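Local coordinates for putative ABC transporter subunit, substrate-binding component (Rhodopseudomonas palustris, PDB 4EVQ), which binds 4-hydroxybenzoate and probably delivers it, and perhaps related lignin-derived benzoates, to an ABC transporter as its solute-binding component, at residues 298-301 against 302-306; 123-126 against 127-130; 260-263 against 264-268. All coordinates share one frame; numbering follows the deposited sequence.

Contact 1: 298-301 against 302-306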
ATOM      1  N   GLN A 298       6.540 -12.537  -6.202  1.00 11.51           N
ATOM      2  CA  GLN A 298       7.951 -12.897  -6.038  1.00 12.57           C
ATOM      3  C   GLN A 298       8.264 -13.486  -4.668  1.00 12.22           C
ATOM      4  O   GLN A 298       9.096 -14.428  -4.536  1.00 13.04           O
ATOM      5  CB  GLN A 298       8.836 -11.680  -6.266  1.00 13.38           C
ATOM      6  CG  GLN A 298       8.674 -11.001  -7.608  1.00 14.16           C
ATOM      7  CD  GLN A 298       9.949 -10.276  -7.998  1.00 15.27           C
ATOM      8  OE1 GLN A 298      10.919 -10.891  -8.470  1.00 17.74           O
ATOM      9  NE2 GLN A 298       9.959  -8.972  -7.832  1.00 15.37           N
ATOM     10  N   LEU A 299       7.668 -12.955  -3.617  1.00 11.34           N
ATOM     11  CA  LEU A 299       7.923 -13.445  -2.282  1.00 10.84           C
ATOM     12  C   LEU A 299       7.381 -14.868  -2.137  1.00 11.99           C
ATOM     13  O   LEU A 299       8.061 -15.760  -1.579  1.00 13.66           O
ATOM     14  CB  LEU A 299       7.265 -12.506  -1.275  1.00 11.75           C
ATOM     15  CG  LEU A 299       7.550 -12.815   0.187  1.00 12.54           C
ATOM     16  CD1 LEU A 299       9.053 -12.721   0.504  1.00 13.43           C
ATOM     17  CD2 LEU A 299       6.732 -11.924   1.119  1.00 13.51           C
ATOM     18  N   LEU A 300       6.161 -15.116  -2.607  1.00 11.50           N
ATOM     19  CA  LEU A 300       5.614 -16.453  -2.573  1.00 12.09           C
ATOM     20  C   LEU A 300       6.451 -17.381  -3.388  1.00 13.51           C
ATOM     21  O   LEU A 300       6.688 -18.531  -2.944  1.00 14.43           O
ATOM     22  CB  LEU A 300       4.164 -16.428  -3.070  1.00 13.27           C
ATOM     23  CG  LEU A 300       3.446 -17.790  -3.003  1.00 15.20           C
ATOM     24  CD1 LEU A 300       3.496 -18.371  -1.600  1.00 16.34           C
ATOM     25  CD2 LEU A 300       2.007 -17.651  -3.466  1.00 15.92           C
ATOM     26  N   ASP A 301       6.916 -16.992  -4.559  1.00 13.91           N
ATOM     27  CA  ASP A 301       7.768 -17.850  -5.372  1.00 15.76           C
ATOM     28  C   ASP A 301       9.004 -18.258  -4.593  1.00 15.69           C
ATOM     29  O   ASP A 301       9.416 -19.428  -4.656  1.00 15.57           O
ATOM     30  CB  ASP A 301       8.167 -17.065  -6.649  1.00 17.00           C
ATOM     31  CG  ASP A 301       8.563 -17.956  -7.832  1.00 22.22           C
ATOM     32  OD1 ASP A 301       8.336 -19.155  -7.822  1.00 23.55           O
ATOM     33  OD2 ASP A 301       9.042 -17.373  -8.827  1.00 24.78           O
ATOM     34  N   ALA A 302       9.611 -17.343  -3.860  1.00 16.64           N
ATOM     35  CA  ALA A 302      10.799 -17.642  -3.082  1.00 17.05           C
ATOM     36  C   ALA A 302      10.482 -18.713  -2.047  1.00 16.65           C
ATOM     37  O   ALA A 302      11.286 -19.665  -1.822  1.00 17.70           O
ATOM     38  CB  ALA A 302      11.331 -16.396  -2.418  1.00 18.01           C
ATOM     39  N   GLY A 303       9.341 -18.584  -1.375  1.00 15.71           N
ATOM     40  CA  GLY A 303       8.933 -19.541  -0.356  1.00 15.60           C
ATOM     41  C   GLY A 303       8.681 -20.911  -0.964  1.00 16.61           C
ATOM     42  O   GLY A 303       9.232 -21.922  -0.488  1.00 17.22           O
ATOM     43  N   VAL A 304       7.902 -20.991  -2.024  1.00 16.34           N
ATOM     44  CA  VAL A 304       7.542 -22.268  -2.633  1.00 18.30           C
ATOM     45  C   VAL A 304       8.777 -22.941  -3.243  1.00 18.77           C
ATOM     46  O   VAL A 304       8.960 -24.159  -3.121  1.00 19.37           O
ATOM     47  CB  VAL A 304       6.445 -22.098  -3.702  1.00 19.63           C
ATOM     48  CG1 VAL A 304       6.128 -23.451  -4.301  1.00 20.28           C
ATOM     49  CG2 VAL A 304       5.212 -21.519  -3.108  1.00 18.93           C
ATOM     50  N   LYS A 305       9.665 -22.190  -3.874  1.00 19.07           N
ATOM     51  CA  LYS A 305      10.882 -22.781  -4.420  1.00 21.65           C
ATOM     52  C   LYS A 305      11.742 -23.385  -3.308  1.00 21.07           C
ATOM     53  O   LYS A 305      12.347 -24.450  -3.499  1.00 21.32           O
ATOM     54  CB  LYS A 305      11.681 -21.740  -5.192  1.00 25.01           C
ATOM     55  CG  LYS A 305      11.065 -21.430  -6.537  1.00 29.43           C
ATOM     56  CD  LYS A 305      11.544 -20.108  -7.089  1.00 33.60           C
ATOM     57  CE  LYS A 305      12.821 -20.277  -7.842  1.00 36.36           C
ATOM     58  NZ  LYS A 305      13.219 -18.917  -8.340  1.00 38.39           N
ATOM     59  N   ALA A 306      11.814 -22.727  -2.154  1.00 21.56           N
ATOM     60  CA  ALA A 306      12.681 -23.193  -1.057  1.00 21.43           C
ATOM     61  C   ALA A 306      12.195 -24.516  -0.512  1.00 22.51           C
ATOM     62  O   ALA A 306      13.016 -25.304   0.003  1.00 23.83           O
ATOM     63  CB  ALA A 306      12.748 -22.147   0.063  1.00 21.32           C
TER

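Contact 2: 123-126 against 127-130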
HETATM    1  N   MSE A 123       0.912  -7.675  16.231  1.00 15.28           N
HETATM    2  CA  MSE A 123       0.385  -8.835  15.539  1.00 14.37           C
HETATM    3  C   MSE A 123       1.425  -9.538  14.658  1.00 13.58           C
HETATM    4  O   MSE A 123       1.104 -10.471  13.937  1.00 14.72           O
HETATM    5  CB  MSE A 123      -0.793  -8.466  14.636  1.00 17.40           C
HETATM    6  CG  MSE A 123      -2.091  -8.303  15.313  1.00 18.46           C
HETATM    7 SE   MSE A 123      -3.582  -8.245  13.948  0.50 19.32          SE
HETATM    8  CE  MSE A 123      -4.888  -7.587  15.220  1.00 20.90           C
ATOM      9  N   CYS A 124       2.684  -9.142  14.734  1.00 13.75           N
ATOM     10  CA  CYS A 124       3.692  -9.805  13.917  1.00 14.73           C
ATOM     11  C   CYS A 124       3.726 -11.302  14.238  1.00 14.48           C
ATOM     12  O   CYS A 124       3.422 -11.724  15.370  1.00 16.43           O
ATOM     13  CB  CYS A 124       5.062  -9.158  14.125  1.00 17.21           C
ATOM     14  SG  CYS A 124       5.926  -9.742  15.600  1.00 20.34           S
ATOM     15  N   ALA A 125       4.086 -12.088  13.238  1.00 14.19           N
ATOM     16  CA  ALA A 125       4.084 -13.544  13.415  1.00 12.56           C
ATOM     17  C   ALA A 125       4.978 -14.180  12.379  1.00 12.29           C
ATOM     18  O   ALA A 125       5.223 -13.609  11.299  1.00 11.82           O
ATOM     19  CB  ALA A 125       2.663 -14.063  13.280  1.00 14.32           C
ATOM     20  N   PRO A 126       5.407 -15.433  12.642  1.00 12.28           N
ATOM     21  CA  PRO A 126       6.340 -16.071  11.707  1.00 12.65           C
ATOM     22  C   PRO A 126       5.754 -16.306  10.330  1.00 11.13           C
ATOM     23  O   PRO A 126       6.495 -16.431   9.373  1.00 12.29           O
ATOM     24  CB  PRO A 126       6.645 -17.423  12.366  1.00 15.02           C
ATOM     25  CG  PRO A 126       6.451 -17.165  13.787  1.00 16.92           C
ATOM     26  CD  PRO A 126       5.303 -16.166  13.906  1.00 14.66           C
ATOM     27  N   ASN A 127       4.414 -16.373  10.220  1.00 10.80           N
ATOM     28  CA  ASN A 127       3.740 -16.623   8.958  1.00 10.85           C
ATOM     29  C   ASN A 127       3.130 -15.407   8.276  1.00 10.80           C
ATOM     30  O   ASN A 127       2.430 -15.566   7.309  1.00 11.81           O
ATOM     31  CB  ASN A 127       2.626 -17.633   9.161  1.00 10.78           C
ATOM     32  CG  ASN A 127       1.530 -17.147  10.083  1.00 12.15           C
ATOM     33  OD1 ASN A 127       1.778 -16.626  11.163  1.00 13.08           O
ATOM     34  ND2 ASN A 127       0.283 -17.352   9.666  1.00 12.27           N
ATOM     35  N   VAL A 128       3.345 -14.216   8.823  1.00  9.82           N
ATOM     36  CA  VAL A 128       2.718 -12.993   8.303  1.00  9.75           C
ATOM     37  C   VAL A 128       3.779 -12.092   7.751  1.00  9.33           C
ATOM     38  O   VAL A 128       4.738 -11.733   8.421  1.00 10.55           O
ATOM     39  CB  VAL A 128       1.921 -12.317   9.426  1.00 13.92           C
ATOM     40  CG1 VAL A 128       1.376 -10.926   8.969  1.00 16.23           C
ATOM     41  CG2 VAL A 128       0.763 -13.177   9.883  1.00 14.66           C
ATOM     42  N   PHE A 129       3.595 -11.708   6.484  1.00 10.03           N
ATOM     43  CA  PHE A 129       4.523 -10.896   5.720  1.00  8.82           C
ATOM     44  C   PHE A 129       3.793  -9.738   5.081  1.00  9.10           C
ATOM     45  O   PHE A 129       2.614  -9.876   4.788  1.00 10.44           O
ATOM     46  CB  PHE A 129       5.167 -11.764   4.629  1.00 11.15           C
ATOM     47  CG  PHE A 129       5.903 -12.932   5.197  1.00 10.81           C
ATOM     48  CD1 PHE A 129       7.197 -12.798   5.560  1.00 13.92           C
ATOM     49  CD2 PHE A 129       5.270 -14.118   5.409  1.00 11.88           C
ATOM     50  CE1 PHE A 129       7.877 -13.859   6.147  1.00 15.20           C
ATOM     51  CE2 PHE A 129       5.988 -15.189   6.005  1.00 13.15           C
ATOM     52  CZ  PHE A 129       7.260 -15.030   6.346  1.00 15.41           C
ATOM     53  N   ARG A 130       4.492  -8.669   4.803  1.00  8.95           N
ATOM     54  CA  ARG A 130       3.887  -7.517   4.110  1.00  8.48           C
ATOM     55  C   ARG A 130       4.800  -7.124   2.971  1.00  7.98           C
ATOM     56  O   ARG A 130       6.008  -6.983   3.149  1.00  9.14           O
ATOM     57  CB  ARG A 130       3.650  -6.378   5.093  1.00  7.35           C
ATOM     58  CG  ARG A 130       3.055  -5.126   4.492  1.00  7.48           C
ATOM     59  CD  ARG A 130       2.099  -4.400   5.406  1.00  7.32           C
ATOM     60  NE  ARG A 130       2.713  -3.957   6.652  1.00  8.02           N
ATOM     61  CZ  ARG A 130       2.016  -3.457   7.670  1.00  7.24           C
ATOM     62  NH1 ARG A 130       0.697  -3.343   7.556  1.00  8.22           N
ATOM     63  NH2 ARG A 130       2.622  -3.055   8.790  1.00  9.25           N
TER
HETATM   64  O   HOH W   1       4.894 -10.375  10.927  1.00 20.40           O

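Contact 3: 260-263 against 264-268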
ATOM      1  N   LEU A 260       6.371   8.295  -1.714  1.00  7.39           N
ATOM      2  CA  LEU A 260       5.969   6.902  -1.899  1.00  6.58           C
ATOM      3  C   LEU A 260       7.213   6.070  -2.162  1.00  7.31           C
ATOM      4  O   LEU A 260       8.194   6.535  -2.715  1.00  7.86           O
ATOM      5  CB  LEU A 260       4.984   6.751  -3.095  1.00  7.51           C
ATOM      6  CG  LEU A 260       4.137   5.476  -3.123  1.00  7.48           C
ATOM      7  CD1 LEU A 260       3.176   5.407  -1.949  1.00  8.11           C
ATOM      8  CD2 LEU A 260       3.378   5.438  -4.469  1.00  8.03           C
ATOM      9  N   HIS A 261       7.066   4.790  -1.864  1.00  7.15           N
ATOM     10  CA  HIS A 261       8.062   3.753  -2.111  1.00  7.51           C
ATOM     11  C   HIS A 261       8.155   3.275  -3.554  1.00  7.09           C
ATOM     12  O   HIS A 261       8.905   2.368  -3.853  1.00  8.51           O
ATOM     13  CB  HIS A 261       7.842   2.609  -1.124  1.00  7.22           C
ATOM     14  CG  HIS A 261       6.445   2.111  -1.090  1.00  7.39           C
ATOM     15  ND1 HIS A 261       5.420   2.889  -0.593  1.00  8.28           N
ATOM     16  CD2 HIS A 261       5.904   0.924  -1.433  1.00  8.00           C
ATOM     17  CE1 HIS A 261       4.293   2.211  -0.683  1.00  6.66           C
ATOM     18  NE2 HIS A 261       4.557   1.016  -1.177  1.00  7.45           N
ATOM     19  N   TYR A 262       7.396   3.872  -4.454  1.00  6.86           N
ATOM     20  CA  TYR A 262       7.481   3.557  -5.885  1.00  7.13           C
ATOM     21  C   TYR A 262       7.264   4.817  -6.706  1.00  7.90           C
ATOM     22  O   TYR A 262       6.506   5.682  -6.303  1.00  9.24           O
ATOM     23  CB  TYR A 262       6.415   2.508  -6.284  1.00  7.53           C
ATOM     24  CG  TYR A 262       6.476   2.136  -7.728  1.00  7.53           C
ATOM     25  CD1 TYR A 262       7.544   1.402  -8.255  1.00  8.35           C
ATOM     26  CD2 TYR A 262       5.434   2.495  -8.592  1.00  7.42           C
ATOM     27  CE1 TYR A 262       7.606   1.105  -9.585  1.00  8.78           C
ATOM     28  CE2 TYR A 262       5.494   2.174  -9.939  1.00  8.36           C
ATOM     29  CZ  TYR A 262       6.573   1.459 -10.425  1.00  9.47           C
ATOM     30  OH  TYR A 262       6.603   1.158 -11.771  1.00 10.98           O
ATOM     31  N   VAL A 263       7.965   4.911  -7.829  1.00  8.49           N
ATOM     32  CA  VAL A 263       7.707   5.934  -8.843  1.00 10.68           C
ATOM     33  C   VAL A 263       7.857   5.224 -10.175  1.00 10.22           C
ATOM     34  O   VAL A 263       8.755   4.414 -10.336  1.00 10.74           O
ATOM     35  CB  VAL A 263       8.745   7.072  -8.852  1.00 15.05           C
ATOM     36  CG1 VAL A 263       8.127   8.330  -9.506  1.00 14.39           C
ATOM     37  CG2 VAL A 263       9.300   7.360  -7.575  1.00 18.36           C
ATOM     38  N   SER A 264       6.986   5.505 -11.149  1.00 11.61           N
ATOM     39  CA  SER A 264       6.987   4.656 -12.333  1.00 14.20           C
ATOM     40  C   SER A 264       8.211   4.834 -13.176  1.00 15.10           C
ATOM     41  O   SER A 264       8.519   3.926 -13.930  1.00 16.12           O
ATOM     42  CB  SER A 264       5.726   4.797 -13.174  1.00 18.86           C
ATOM     43  OG  SER A 264       5.611   6.096 -13.553  1.00 21.80           O
ATOM     44  N   ASP A 265       8.924   5.944 -13.004  1.00 15.05           N
ATOM     45  CA  ASP A 265      10.124   6.224 -13.772  1.00 17.21           C
ATOM     46  C   ASP A 265      11.396   5.635 -13.209  1.00 16.36           C
ATOM     47  O   ASP A 265      12.461   5.914 -13.740  1.00 18.99           O
ATOM     48  CB  ASP A 265      10.309   7.762 -14.034  1.00 18.91           C
ATOM     49  CG  ASP A 265      10.520   8.589 -12.771  1.00 21.41           C
ATOM     50  OD1 ASP A 265      10.713   8.015 -11.702  1.00 22.37           O
ATOM     51  OD2 ASP A 265      10.538   9.859 -12.866  1.00 21.83           O
ATOM     52  N   LEU A 266      11.317   4.813 -12.163  1.00 14.33           N
ATOM     53  CA  LEU A 266      12.535   4.233 -11.616  1.00 13.74           C
ATOM     54  C   LEU A 266      13.260   3.454 -12.713  1.00 16.21           C
ATOM     55  O   LEU A 266      12.648   2.675 -13.426  1.00 17.08           O
ATOM     56  CB  LEU A 266      12.233   3.340 -10.437  1.00 12.85           C
ATOM     57  CG  LEU A 266      11.798   4.039  -9.126  1.00 12.23           C
ATOM     58  CD1 LEU A 266      11.268   3.057  -8.093  1.00 12.78           C
ATOM     59  CD2 LEU A 266      12.974   4.827  -8.531  1.00 13.88           C
ATOM     60  N   ASP A 267      14.564   3.645 -12.852  0.55 16.45           N
ATOM     61  CA  ASP A 267      15.260   3.184 -14.054  0.55 18.61           C
ATOM     62  C   ASP A 267      15.854   1.781 -13.973  0.55 17.78           C
ATOM     63  O   ASP A 267      16.466   1.314 -14.911  0.55 18.25           O
ATOM     64  CB  ASP A 267      16.347   4.195 -14.450  0.55 23.41           C
ATOM     65  CG  ASP A 267      17.492   4.229 -13.480  0.55 28.26           C
ATOM     66  OD1 ASP A 267      17.337   4.859 -12.405  0.55 30.99           O
ATOM     67  OD2 ASP A 267      18.560   3.649 -13.808  0.55 30.60           O
ATOM     68  N   ASN A 268      15.668   1.090 -12.866  0.55 15.49           N
ATOM     69  CA  ASN A 268      16.209  -0.270 -12.760  0.55 15.49           C
ATOM     70  C   ASN A 268      15.582  -1.296 -13.752  0.55 15.26           C
ATOM     71  O   ASN A 268      14.486  -1.093 -14.293  0.55 14.08           O
ATOM     72  CB  ASN A 268      16.082  -0.751 -11.321  0.55 15.47           C
ATOM     73  CG  ASN A 268      14.644  -1.024 -10.936  0.55 14.66           C
ATOM     74  OD1 ASN A 268      14.029  -1.967 -11.448  0.55 15.01           O
ATOM     75  ND2 ASN A 268      14.104  -0.216 -10.031  0.55 13.54           N
TER

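Contact 1: 298-301 against 302-306
Asp301 and Lys305 meet one turn apart in a local i to i+4 contact on the C-terminal part of helix 288-306. Leu300 and Val304 form a second pair of the same spacing. The helix backbone sets the spacing of both pairs. Four successive alpha-helical hydrogen bonds run from Ala302 N, Gly303 N, Val304 N and Lys305 N to the carbonyls of Gln298, Leu299, Leu300 and Asp301. The straightest is Val304 N to Leu300 O, 2.9 Å with an N-H...O angle of 171°.

In the Asp301-Lys305 pair the lysine meets the acid with its methylene chain, not its amine. Its CD lies 3.4 Å from Asp301 OD1, and its CG lies 3.2 Å from the backbone Asp301 O. CG of the lysine stands anti to its own carbonyl carbon (chi1 -75°), which sends the chain back over the preceding turn. With the chain bent at chi3 (86°), Lys305 NZ ends 4.5 Å from Asp301 OD2. That is too far for a salt bridge, though the positive charge may still help keep the carboxylate ionised. The acid has firmer partners: OD2 bonds Tyr43 OH and OD1 bonds the backbone N of Gly52.

The apolar pair touches by its methyls. Leu300 CD1 meets Val304 CG2 at 3.9 Å. Val304 CG2 also lies 3.3 Å from Leu300 O.

Different faces of the helix meet different elements. Leu300 and Asp301 pack on Leu51 of strand 50-51, at the edge of the mixed sheet that ends in strand 128-130. Leu299 reaches Phe326 of strand 325-328 and Met321 of helix 314-322, and Ala306 touches Ala320 of that same helix.

Contact 2: 123-126 against 127-130
Ala125 CB sits against the side chains of Asn127 and Val128, 3.4 Å from Asn127 OD1 and 4.0 Å from Val128 CG2. These residues belong to a type I beta turn, Ala125 to Val128, which leads into strand 128-130 at the edge of its sheet. The turn is closed by Val128 N bonding Ala125 O at 3.2 Å. The bond is nearly straight at the hydrogen (169°), but the donor stands well above the carbonyl plane.

Asn127 has CG between its backbone N and carbonyl carbon (chi1 64°). This folds the amide back beside Ala125. Its ND2 bonds Ile107 O and Ala102 O. On the next residue but one, the ring of Phe129 brings CZ to 3.4 Å from Pro126 O, at an oblique approach. That ring also stacks with His339.

Water 1 adds a second link, 3.0 Å from Ala125 N, whose proton it accepts, and 2.9 Å from Val128 O. Next to the turn, Cys124 is joined by a disulfide to Cys372. The chemistry is therefore mainly polar and backbone-led: one direct bond and one water tie Ala125 to Val128, while the apolar contact between them is slight.

Contact 3: 260-263 against 264-268
Tyr262 lays its ring over the backbone of Ser264, while Val263 packs beside Asp265 and Leu266. All belong to the loop that joins strand 257-260 to helix 269-282.

One backbone hydrogen bond crosses the contact. Leu266 N bonds Val263 O at 3.2 Å and closes a type I beta turn from Val263 to Leu266. The donor lies about 50° out of the carbonyl plane.

The ring contacts come next. Ser264 N lies over one face of the Tyr262 ring, 3.8 Å from CE2. Tyr262 OH is 3.6 Å from Ser264 CA. The ring reaches this place because CG is anti to the backbone N (chi1 -179°), which extends it along the following residues. Its hydroxyl bonds Asn271 OD1, at the start of helix 269-282. Replacing Tyr262 with an alanine would probably leave Asn271 OD1 without this hydroxyl partner and open a gap beside Ser264.

Van der Waals contacts line the turn. Val263 and Asp265 point the same way, with Val263 CG1 3.4 Å from Asp265 OD1. Leu266 CG rests 3.3 Å from Val263 O, and its CD1 meets Tyr262 CD1 at 4.1 Å, oblique to the ring.

Polar partners outside the turn hold it. Asp265 OD2 bonds Asn357 N, and the Asn271 amide holds both Ser264 O and Leu266 O. Asn268 occupies the N-cap position; in the conformer modelled here, OD1 accepts from Asn271 N. A type I turn followed by an Asn at the N-cap thus carries the chain from a sheet strand into helix 269-282 of this periplasmic-binding-protein fold.

How the contacts relate
All three contacts are local and mostly buried. Lys305 and Pro126 are the exposed members of contacts 1 and 2, while no touching residue of contact 3 is exposed. Contact 1 is regular helix, with repeated i to i+4 bonds. Contacts 2 and 3 are type I turns, each closed by one backbone bond, but contact 2 enters an edge strand, and contact 3 leads from a strand to a helix. Contacts 1 and 2 touch, Leu299 CD2 meeting Phe129 CB at 3.8 Å, and both face helix 314-322. Contact 3 stands apart beside the other large sheet, although its Tyr262 packs on an earlier part of helix 288-306.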